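PDB 2VOS: folylpolyglutamate synthase protein FOLC from Mycobacterium tuberculosis, which probably catalyses ATP-dependent addition of L-glutamate to dihydropteroate, giving dihydrofolate, and then further gamma-linked glutamates to tetrahydrofolate. Local coordinates for residues H354-A363 and K385-L394; R258-L266 and A299-A307. All blocks are in the same frame, centred on the assembly; numbering follows the deposited sequence.

Following the chain from the N terminus, interaction 2 comes first: residues 258-266, at the turn from strand 255-258 into strand 264-271, are rejoined by helix 296-312 after a loop of 32 residues that is mostly the three-stranded antiparallel sheet. Interaction 1 opens later, closing a loop of 21 residues that holds strand 374-379 between helices 356-368 and 387-394. The two loops are in series, neither nested nor crossed. Interaction 2 ties the small sheet and its entry loop to helix 296-312 within the Mur ligase middle domain; interaction 1 pairs helices of the glutamate ligase domain. Their centres are about 24 Å apart, yet ADP is touched by both, through N301 at its adenine and through helix 356-368.

Interaction 1 (H354-A363 and K385-L394); sequences HNPAGASALA and KDVDGILAAL. With MG (magnesium ion), chain C; ADP (adenosine-5'-diphosphate), chain B.
H354 meets K385 with both its backbone and its ring: the carbonyl O lies alongside the lysine methylenes, 3.5 Å from K385 CG, and ring CD2 is 3.7 Å from K385 CE. With CG lodged between the backbone N and the carbonyl carbon (chi1 59°), the imidazole directs NE2 to magnesium at 2.0 Å, while ND1 bonds to A352 O and so fixes the ring's rotation. D200 also binds the metal through OD2, while its OD1 forms a salt bridge with K385 NZ, so metal and lysine share this carboxylate. No direct hydrogen bond joins the segments; a water bridges H354 O and D386 N instead. The side chain of N355 leaves the backbone away from the other helix and N-caps helix 356-368, its OD1 accepting from G358 N at 2.8 Å, above the carbonyl plane, while ND2 bonds to N73 and I199. D386 caps helix 387-394 likewise through G389 N. The two helices run side by side, axes 8.1 Å apart and 12° from parallel, as expected for successive beta-alpha-beta crossovers in the Rossmann-like C-terminal domain of Mur ligases. P356 sets CG 3.4 Å from D386 OD2 and packs over the bare CA of G389. One turn on, A359 CB is 3.7 Å from A393 CB and also touches I390 CG2 and L394 CG. L362 reaches L394, both leucines resting on strand 464-469, and the A363 methyl touches A393 O and L394 CD2.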
loop_
_atom_site.group_PDB
_atom_site.type_symbol
_atom_site.label_atom_id
_atom_site.label_comp_id
_atom_site.label_asym_id
_atom_site.label_seq_id
_atom_site.Cartn_x
_atom_site.Cartn_y
_atom_site.Cartn_z
ATOM N N HIS A 354 4.295 -7.287 -5.428
ATOM C CA HIS A 354 4.657 -8.497 -4.700
ATOM C C HIS A 354 3.504 -9.534 -4.785
ATOM O O HIS A 354 3.381 -10.450 -3.920
ATOM C CB HIS A 354 4.981 -8.195 -3.241
ATOM C CG HIS A 354 3.853 -7.573 -2.511
ATOM N ND1 HIS A 354 3.764 -6.212 -2.319
ATOM C CD2 HIS A 354 2.743 -8.108 -1.959
ATOM C CE1 HIS A 354 2.668 -5.942 -1.642
ATOM N NE2 HIS A 354 2.032 -7.071 -1.412
ATOM N N ASN A 355 2.687 -9.404 -5.836
ATOM C CA ASN A 355 1.697 -10.436 -6.115
ATOM C C ASN A 355 1.380 -10.398 -7.625
ATOM O O ASN A 355 1.802 -9.483 -8.326
ATOM C CB ASN A 355 0.421 -10.277 -5.249
ATOM C CG ASN A 355 -0.458 -9.036 -5.686
ATOM O OD1 ASN A 355 0.042 -8.136 -6.322
ATOM N ND2 ASN A 355 -1.746 -9.051 -5.392
ATOM N N PRO A 356 0.642 -11.400 -8.129
ATOM C CA PRO A 356 0.442 -11.465 -9.587
ATOM C C PRO A 356 -0.316 -10.255 -10.112
ATOM O O PRO A 356 0.114 -9.693 -11.106
ATOM C CB PRO A 356 -0.378 -12.737 -9.783
ATOM C CG PRO A 356 0.155 -13.641 -8.674
ATOM C CD PRO A 356 0.291 -12.667 -7.470
ATOM N N ALA A 357 -1.425 -9.865 -9.474
ATOM C CA ALA A 357 -2.139 -8.655 -9.901
ATOM C C ALA A 357 -1.231 -7.396 -9.970
ATOM O O ALA A 357 -1.303 -6.662 -10.961
ATOM C CB ALA A 357 -3.352 -8.378 -9.038
ATOM N N GLY A 358 -0.407 -7.134 -8.939
ATOM C CA GLY A 358 0.480 -5.992 -8.973
ATOM C C GLY A 358 1.579 -6.132 -10.040
ATOM O O GLY A 358 1.937 -5.140 -10.699
ATOM N N ALA A 359 2.147 -7.330 -10.217
ATOM C CA ALA A 359 3.237 -7.531 -11.214
ATOM C C ALA A 359 2.667 -7.364 -12.645
ATOM O O ALA A 359 3.335 -6.866 -13.557
ATOM C CB ALA A 359 3.863 -8.960 -11.078
ATOM N N SER A 360 1.448 -7.860 -12.827
ATOM C CA SER A 360 0.729 -7.616 -14.059
ATOM C C SER A 360 0.454 -6.105 -14.317
ATOM O O SER A 360 0.638 -5.629 -15.452
ATOM C CB SER A 360 -0.539 -8.479 -14.099
ATOM O OG SER A 360 -1.343 -8.034 -15.152
ATOM N N ALA A 361 0.077 -5.340 -13.263
ATOM C CA ALA A 361 -0.184 -3.885 -13.442
ATOM C C ALA A 361 1.125 -3.180 -13.824
ATOM O O ALA A 361 1.155 -2.342 -14.744
ATOM C CB ALA A 361 -0.757 -3.287 -12.189
ATOM N N LEU A 362 2.202 -3.567 -13.134
ATOM C CA LEU A 362 3.517 -3.085 -13.432
ATOM C C LEU A 362 3.929 -3.388 -14.898
ATOM O O LEU A 362 4.409 -2.482 -15.613
ATOM C CB LEU A 362 4.527 -3.699 -12.437
ATOM C CG LEU A 362 6.012 -3.473 -12.663
ATOM C CD1 LEU A 362 6.385 -1.940 -12.797
ATOM C CD2 LEU A 362 6.881 -4.154 -11.523
ATOM N N ALA A 363 3.731 -4.636 -15.358
ATOM C CA ALA A 363 4.184 -5.030 -16.707
ATOM C C ALA A 363 3.353 -4.250 -17.743
ATOM O O ALA A 363 3.900 -3.718 -18.724
ATOM C CB ALA A 363 4.004 -6.568 -16.921
ATOM N N LYS A 385 4.808 -15.314 -0.944
ATOM C CA LYS A 385 4.135 -14.826 -2.170
ATOM C C LYS A 385 3.985 -15.823 -3.308
ATOM O O LYS A 385 4.660 -16.884 -3.382
ATOM C CB LYS A 385 4.849 -13.574 -2.729
ATOM C CG LYS A 385 5.083 -12.533 -1.676
ATOM C CD LYS A 385 3.824 -12.249 -0.886
ATOM C CE LYS A 385 4.099 -11.002 -0.020
ATOM N NZ LYS A 385 3.053 -10.706 1.007
ATOM N N ASP A 386 3.115 -15.482 -4.250
ATOM C CA ASP A 386 2.995 -16.289 -5.445
ATOM C C ASP A 386 4.138 -15.896 -6.387
ATOM O O ASP A 386 3.943 -15.178 -7.373
ATOM C CB ASP A 386 1.632 -16.069 -6.094
ATOM C CG ASP A 386 1.420 -16.959 -7.309
ATOM O OD1 ASP A 386 2.355 -17.701 -7.717
ATOM O OD2 ASP A 386 0.293 -16.930 -7.837
ATOM N N VAL A 387 5.331 -16.397 -6.081
ATOM C CA VAL A 387 6.541 -16.132 -6.883
ATOM C C VAL A 387 6.370 -16.465 -8.358
ATOM O O VAL A 387 6.698 -15.653 -9.228
ATOM C CB VAL A 387 7.742 -16.933 -6.338
ATOM C CG1 VAL A 387 9.031 -16.437 -6.978
ATOM C CG2 VAL A 387 7.781 -16.762 -4.815
ATOM N N ASP A 388 5.854 -17.655 -8.645
ATOM C CA ASP A 388 5.684 -18.062 -10.057
ATOM C C ASP A 388 4.694 -17.124 -10.830
ATOM O O ASP A 388 4.977 -16.723 -11.966
ATOM C CB ASP A 388 5.246 -19.525 -10.141
ATOM C CG ASP A 388 5.170 -20.014 -11.561
ATOM O OD1 ASP A 388 6.251 -20.110 -12.216
ATOM O OD2 ASP A 388 4.028 -20.310 -12.011
ATOM N N GLY A 389 3.580 -16.747 -10.194
ATOM C CA GLY A 389 2.660 -15.769 -10.777
ATOM C C GLY A 389 3.315 -14.391 -11.007
ATOM O O GLY A 389 3.064 -13.710 -12.026
ATOM N N ILE A 390 4.132 -13.936 -10.056
ATOM C CA ILE A 390 4.921 -12.703 -10.277
ATOM C C ILE A 390 5.848 -12.829 -11.512
ATOM O O ILE A 390 5.859 -11.941 -12.362
ATOM C CB ILE A 390 5.743 -12.326 -9.034
ATOM C CG1 ILE A 390 4.766 -11.891 -7.919
ATOM C CG2 ILE A 390 6.687 -11.142 -9.316
ATOM C CD1 ILE A 390 5.302 -12.103 -6.471
ATOM N N LEU A 391 6.627 -13.903 -11.608
ATOM C CA LEU A 391 7.574 -14.022 -12.691
ATOM C C LEU A 391 6.845 -14.107 -14.049
ATOM O O LEU A 391 7.273 -13.511 -15.063
ATOM C CB LEU A 391 8.443 -15.269 -12.484
ATOM C CG LEU A 391 9.396 -15.144 -11.274
ATOM C CD1 LEU A 391 9.874 -16.505 -10.735
ATOM C CD2 LEU A 391 10.577 -14.243 -11.624
ATOM N N ALA A 392 5.739 -14.832 -14.052
ATOM C CA ALA A 392 4.991 -15.043 -15.299
ATOM C C ALA A 392 4.406 -13.697 -15.822
ATOM O O ALA A 392 4.349 -13.473 -17.023
ATOM C CB ALA A 392 3.891 -16.070 -15.092
ATOM N N ALA A 393 4.068 -12.784 -14.919
ATOM C CA ALA A 393 3.527 -11.493 -15.317
ATOM C C ALA A 393 4.639 -10.598 -15.842
ATOM O O ALA A 393 4.400 -9.722 -16.693
ATOM C CB ALA A 393 2.829 -10.780 -14.108
ATOM N N LEU A 394 5.868 -10.806 -15.365
ATOM C CA LEU A 394 6.966 -9.889 -15.723
ATOM C C LEU A 394 7.784 -10.389 -16.896
ATOM O O LEU A 394 8.491 -9.601 -17.556
ATOM C CB LEU A 394 7.887 -9.635 -14.520
ATOM C CG LEU A 394 7.108 -8.949 -13.389
ATOM C CD1 LEU A 394 7.913 -8.837 -12.063
ATOM C CD2 LEU A 394 6.637 -7.599 -13.867
HETATM MG MG MG C . 0.239 -7.111 -0.418
HETATM P PB ADP B . -1.340 -2.221 -0.926
HETATM O O1B ADP B . -1.230 -1.140 0.118
HETATM O O2B ADP B . -0.283 -3.282 -0.787
HETATM O O3B ADP B . -2.712 -2.773 -1.170
HETATM P PA ADP B . -0.102 -0.315 -2.830
HETATM O O1A ADP B . 1.082 -0.244 -1.876
HETATM O O2A ADP B . -0.805 0.890 -3.433
HETATM O O3A ADP B . -1.123 -1.511 -2.372
HETATM O "O5'" ADP B . 0.549 -1.039 -4.130
HETATM C "C5'" ADP B . 1.436 -2.167 -4.086
HETATM C "C4'" ADP B . 1.720 -2.528 -5.561
HETATM O "O4'" ADP B . 0.486 -2.988 -6.177
HETATM C "C3'" ADP B . 2.087 -1.337 -6.443
HETATM O "O3'" ADP B . 3.486 -1.249 -6.623
HETATM C "C2'" ADP B . 1.533 -1.576 -7.819
HETATM O "O2'" ADP B . 2.423 -2.546 -8.471
HETATM C "C1'" ADP B . 0.335 -2.435 -7.509
HETATM N N9 ADP B . -0.987 -1.749 -7.451
HETATM C C8 ADP B . -1.415 -0.660 -6.728
HETATM N N7 ADP B . -2.742 -0.442 -6.962
HETATM C C5 ADP B . -3.179 -1.469 -7.750
HETATM C C6 ADP B . -4.454 -1.890 -8.343
HETATM N N6 ADP B . -5.579 -1.172 -8.144
HETATM N N1 ADP B . -4.420 -2.975 -9.125
HETATM C C2 ADP B . -3.322 -3.715 -9.424
HETATM N N3 ADP B . -2.106 -3.418 -8.894
HETATM C C4 ADP B . -2.019 -2.310 -8.087
HETATM O O HOH W 1 1.764 -12.988 -3.969
HETATM O O HOH W 2 1.056 -7.804 1.171
HETATM O O HOH W 3 -0.490 -5.690 -2.153
#

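Interaction 2 (R258-L266 and A299-A307); sequences REDSEFAVL and AHNAVLALA. With ADP (adenosine-5'-diphosphate), chain B.
Strand 264-266 crosses helix 299-307 at 123°, the axes 7.8 Å apart, and V265 and V303 come closest there, CA to CA 6.3 Å. Ahead of the strand, E259 and F263 of the loop also reach the helix. F263 is the main apolar anchor: A307 CB sits over one ring face, 3.6 Å from the centroid and 13° off the normal, while E259 CA covers the opposite face near the rim. V303 CG2 meets the ring edge at CD2, and L304 CD1 approaches CZ obliquely. E259 stretches across to the helix, its CG anti to the backbone N (chi1 -170°) and the chain extended beyond. Its OE2 accepts from H300 ND1 near the imidazole plane; the modelled length of 2.4 Å between OE2 and ND1 is very short and its exact value is doubtful. H300 NE2 is engaged by E296, so both ring nitrogens face carboxylates, which would probably favour a protonated histidine. V265 CG2 packs 3.5 Å from A299 O and also touches V303 CG1. From the far side of the helix N301 reads the adenine edge of ADP, with OD1 2.9 Å from the ligand's N6 and ND2 3.0 Å from its N7. Helix 296-312 of the Mur ligase middle domain thus packs one flank on the antiparallel sheet and its entry loop, and carries the bidentate adenine-binding amide on another.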
loop_
_atom_site.group_PDB
_atom_site.type_symbol
_atom_site.label_atom_id
_atom_site.label_comp_id
_atom_site.label_asym_id
_atom_site.label_seq_id
_atom_site.Cartn_x
_atom_site.Cartn_y
_atom_site.Cartn_z
ATOM N N ARG A 258 -20.385 1.393 -5.939
ATOM C CA ARG A 258 -19.515 0.391 -6.570
ATOM C C ARG A 258 -18.896 0.957 -7.815
ATOM O O ARG A 258 -19.623 1.551 -8.624
ATOM C CB ARG A 258 -20.337 -0.828 -7.010
ATOM C CG ARG A 258 -20.935 -1.585 -5.864
ATOM C CD ARG A 258 -22.143 -2.445 -6.354
ATOM N NE ARG A 258 -23.213 -1.567 -6.816
ATOM C CZ ARG A 258 -24.246 -1.961 -7.561
ATOM N NH1 ARG A 258 -24.363 -3.239 -7.935
ATOM N NH2 ARG A 258 -25.169 -1.072 -7.925
ATOM N N GLU A 259 -17.602 0.701 -8.038
ATOM C CA GLU A 259 -17.003 1.174 -9.295
ATOM C C GLU A 259 -17.743 0.620 -10.436
ATOM O O GLU A 259 -18.221 -0.522 -10.379
ATOM C CB GLU A 259 -15.487 0.906 -9.415
ATOM C CG GLU A 259 -14.900 1.640 -10.636
ATOM C CD GLU A 259 -13.385 1.501 -10.695
ATOM O OE1 GLU A 259 -12.867 0.894 -9.733
ATOM O OE2 GLU A 259 -12.738 1.982 -11.668
ATOM N N ASP A 260 -17.936 1.462 -11.454
ATOM C CA ASP A 260 -18.672 1.105 -12.684
ATOM C C ASP A 260 -20.162 1.033 -12.510
ATOM O O ASP A 260 -20.870 0.648 -13.439
ATOM C CB ASP A 260 -18.154 -0.193 -13.327
ATOM C CG ASP A 260 -16.676 -0.082 -13.752
ATOM O OD1 ASP A 260 -16.271 0.960 -14.242
ATOM O OD2 ASP A 260 -15.882 -1.002 -13.528
ATOM N N SER A 261 -20.663 1.348 -11.324
ATOM C CA SER A 261 -22.120 1.554 -11.169
ATOM C C SER A 261 -22.429 2.959 -10.620
ATOM O O SER A 261 -23.242 3.677 -11.187
ATOM C CB SER A 261 -22.746 0.552 -10.215
ATOM O OG SER A 261 -22.798 -0.742 -10.760
ATOM N N GLU A 262 -21.814 3.311 -9.488
ATOM C CA GLU A 262 -22.073 4.586 -8.844
ATOM C C GLU A 262 -20.991 5.582 -9.189
ATOM O O GLU A 262 -21.206 6.755 -9.039
ATOM C CB GLU A 262 -22.162 4.432 -7.305
ATOM C CG GLU A 262 -23.492 3.844 -6.766
ATOM C CD GLU A 262 -23.711 2.383 -7.164
ATOM O OE1 GLU A 262 -22.844 1.550 -6.855
ATOM O OE2 GLU A 262 -24.744 2.060 -7.815
ATOM N N PHE A 263 -19.837 5.118 -9.655
ATOM C CA PHE A 263 -18.717 5.989 -10.069
ATOM C C PHE A 263 -17.819 5.226 -11.055
ATOM O O PHE A 263 -17.875 3.982 -11.112
ATOM C CB PHE A 263 -17.896 6.467 -8.850
ATOM C CG PHE A 263 -17.323 5.348 -8.025
ATOM C CD1 PHE A 263 -18.085 4.753 -6.986
ATOM C CD2 PHE A 263 -16.044 4.912 -8.229
ATOM C CE1 PHE A 263 -17.534 3.709 -6.183
ATOM C CE2 PHE A 263 -15.484 3.830 -7.441
ATOM C CZ PHE A 263 -16.229 3.246 -6.448
ATOM N N ALA A 264 -16.979 5.930 -11.819
ATOM C CA ALA A 264 -16.177 5.256 -12.871
ATOM C C ALA A 264 -15.117 6.169 -13.430
ATOM O O ALA A 264 -15.260 7.389 -13.393
ATOM C CB ALA A 264 -17.089 4.795 -14.041
ATOM N N VAL A 265 -14.050 5.584 -13.964
ATOM C CA VAL A 265 -13.156 6.343 -14.822
ATOM C C VAL A 265 -13.838 6.464 -16.182
ATOM O O VAL A 265 -14.107 5.452 -16.826
ATOM C CB VAL A 265 -11.898 5.588 -15.044
ATOM C CG1 VAL A 265 -11.012 6.403 -15.953
ATOM C CG2 VAL A 265 -11.218 5.341 -13.677
ATOM N N LEU A 266 -14.136 7.681 -16.615
ATOM C CA LEU A 266 -14.774 7.882 -17.907
ATOM C C LEU A 266 -13.738 7.916 -19.044
ATOM O O LEU A 266 -13.942 7.288 -20.085
ATOM C CB LEU A 266 -15.630 9.160 -17.895
ATOM C CG LEU A 266 -16.824 9.135 -16.939
ATOM C CD1 LEU A 266 -17.662 10.399 -17.061
ATOM C CD2 LEU A 266 -17.723 7.919 -17.187
ATOM N N ALA A 299 -5.487 5.045 -12.112
ATOM C CA ALA A 299 -6.730 5.738 -12.429
ATOM C C ALA A 299 -7.898 5.147 -11.650
ATOM O O ALA A 299 -8.807 5.861 -11.216
ATOM C CB ALA A 299 -7.020 5.673 -14.001
ATOM N N HIS A 300 -7.872 3.830 -11.464
ATOM C CA HIS A 300 -8.959 3.148 -10.741
ATOM C C HIS A 300 -8.880 3.435 -9.251
ATOM O O HIS A 300 -9.911 3.621 -8.589
ATOM C CB HIS A 300 -8.911 1.616 -11.026
ATOM C CG HIS A 300 -9.362 1.308 -12.414
ATOM N ND1 HIS A 300 -10.656 1.564 -12.840
ATOM C CD2 HIS A 300 -8.688 0.871 -13.503
ATOM C CE1 HIS A 300 -10.754 1.299 -14.131
ATOM N NE2 HIS A 300 -9.575 0.884 -14.559
ATOM N N ASN A 301 -7.655 3.459 -8.723
ATOM C CA ASN A 301 -7.423 3.860 -7.338
ATOM C C ASN A 301 -7.892 5.320 -7.156
ATOM O O ASN A 301 -8.532 5.624 -6.164
ATOM C CB ASN A 301 -5.925 3.809 -6.952
ATOM C CG ASN A 301 -5.400 2.369 -6.924
ATOM O OD1 ASN A 301 -6.197 1.424 -6.888
ATOM N ND2 ASN A 301 -4.084 2.205 -6.904
ATOM N N ALA A 302 -7.574 6.199 -8.103
ATOM C CA ALA A 302 -8.078 7.586 -8.016
ATOM C C ALA A 302 -9.571 7.708 -7.909
ATOM O O ALA A 302 -10.097 8.405 -7.040
ATOM C CB ALA A 302 -7.575 8.411 -9.194
ATOM N N VAL A 303 -10.328 7.051 -8.778
ATOM C CA VAL A 303 -11.766 7.292 -8.704
ATOM C C VAL A 303 -12.324 6.628 -7.433
ATOM O O VAL A 303 -13.297 7.090 -6.855
ATOM C CB VAL A 303 -12.513 6.718 -9.944
ATOM C CG1 VAL A 303 -12.510 5.185 -9.921
ATOM C CG2 VAL A 303 -13.927 7.273 -10.015
ATOM N N LEU A 304 -11.688 5.553 -6.975
ATOM C CA LEU A 304 -12.126 4.947 -5.730
ATOM C C LEU A 304 -11.909 5.906 -4.541
ATOM O O LEU A 304 -12.759 6.012 -3.654
ATOM C CB LEU A 304 -11.318 3.648 -5.494
ATOM C CG LEU A 304 -11.744 2.841 -4.277
ATOM C CD1 LEU A 304 -13.244 2.447 -4.401
ATOM C CD2 LEU A 304 -10.861 1.508 -4.244
ATOM N N ALA A 305 -10.726 6.555 -4.504
ATOM C CA ALA A 305 -10.400 7.549 -3.473
ATOM C C ALA A 305 -11.378 8.740 -3.541
ATOM O O ALA A 305 -11.846 9.283 -2.501
ATOM C CB ALA A 305 -8.973 8.038 -3.659
ATOM N N LEU A 306 -11.673 9.194 -4.760
ATOM C CA LEU A 306 -12.615 10.295 -4.925
ATOM C C LEU A 306 -14.000 9.919 -4.345
ATOM O O LEU A 306 -14.547 10.644 -3.505
ATOM C CB LEU A 306 -12.710 10.690 -6.390
ATOM C CG LEU A 306 -13.878 11.633 -6.791
ATOM C CD1 LEU A 306 -13.561 12.991 -6.151
ATOM C CD2 LEU A 306 -13.985 11.782 -8.336
ATOM N N ALA A 307 -14.566 8.800 -4.767
ATOM C CA ALA A 307 -15.869 8.359 -4.272
ATOM C C ALA A 307 -15.845 8.229 -2.738
ATOM O O ALA A 307 -16.782 8.669 -2.056
ATOM C CB ALA A 307 -16.263 7.021 -4.941
HETATM P PB ADP B . -1.340 -2.221 -0.926
HETATM O O1B ADP B . -1.230 -1.140 0.118
HETATM O O2B ADP B . -0.283 -3.282 -0.787
HETATM O O3B ADP B . -2.712 -2.773 -1.170
HETATM P PA ADP B . -0.102 -0.315 -2.830
HETATM O O1A ADP B . 1.082 -0.244 -1.876
HETATM O O2A ADP B . -0.805 0.890 -3.433
HETATM O O3A ADP B . -1.123 -1.511 -2.372
HETATM O "O5'" ADP B . 0.549 -1.039 -4.130
HETATM C "C5'" ADP B . 1.436 -2.167 -4.086
HETATM C "C4'" ADP B . 1.720 -2.528 -5.561
HETATM O "O4'" ADP B . 0.486 -2.988 -6.177
HETATM C "C3'" ADP B . 2.087 -1.337 -6.443
HETATM O "O3'" ADP B . 3.486 -1.249 -6.623
HETATM C "C2'" ADP B . 1.533 -1.576 -7.819
HETATM O "O2'" ADP B . 2.423 -2.546 -8.471
HETATM C "C1'" ADP B . 0.335 -2.435 -7.509
HETATM N N9 ADP B . -0.987 -1.749 -7.451
HETATM C C8 ADP B . -1.415 -0.660 -6.728
HETATM N N7 ADP B . -2.742 -0.442 -6.962
HETATM C C5 ADP B . -3.179 -1.469 -7.750
HETATM C C6 ADP B . -4.454 -1.890 -8.343
HETATM N N6 ADP B . -5.579 -1.172 -8.144
HETATM N N1 ADP B . -4.420 -2.975 -9.125
HETATM C C2 ADP B . -3.322 -3.715 -9.424
HETATM N N3 ADP B . -2.106 -3.418 -8.894
HETATM C C4 ADP B . -2.019 -2.310 -8.087
#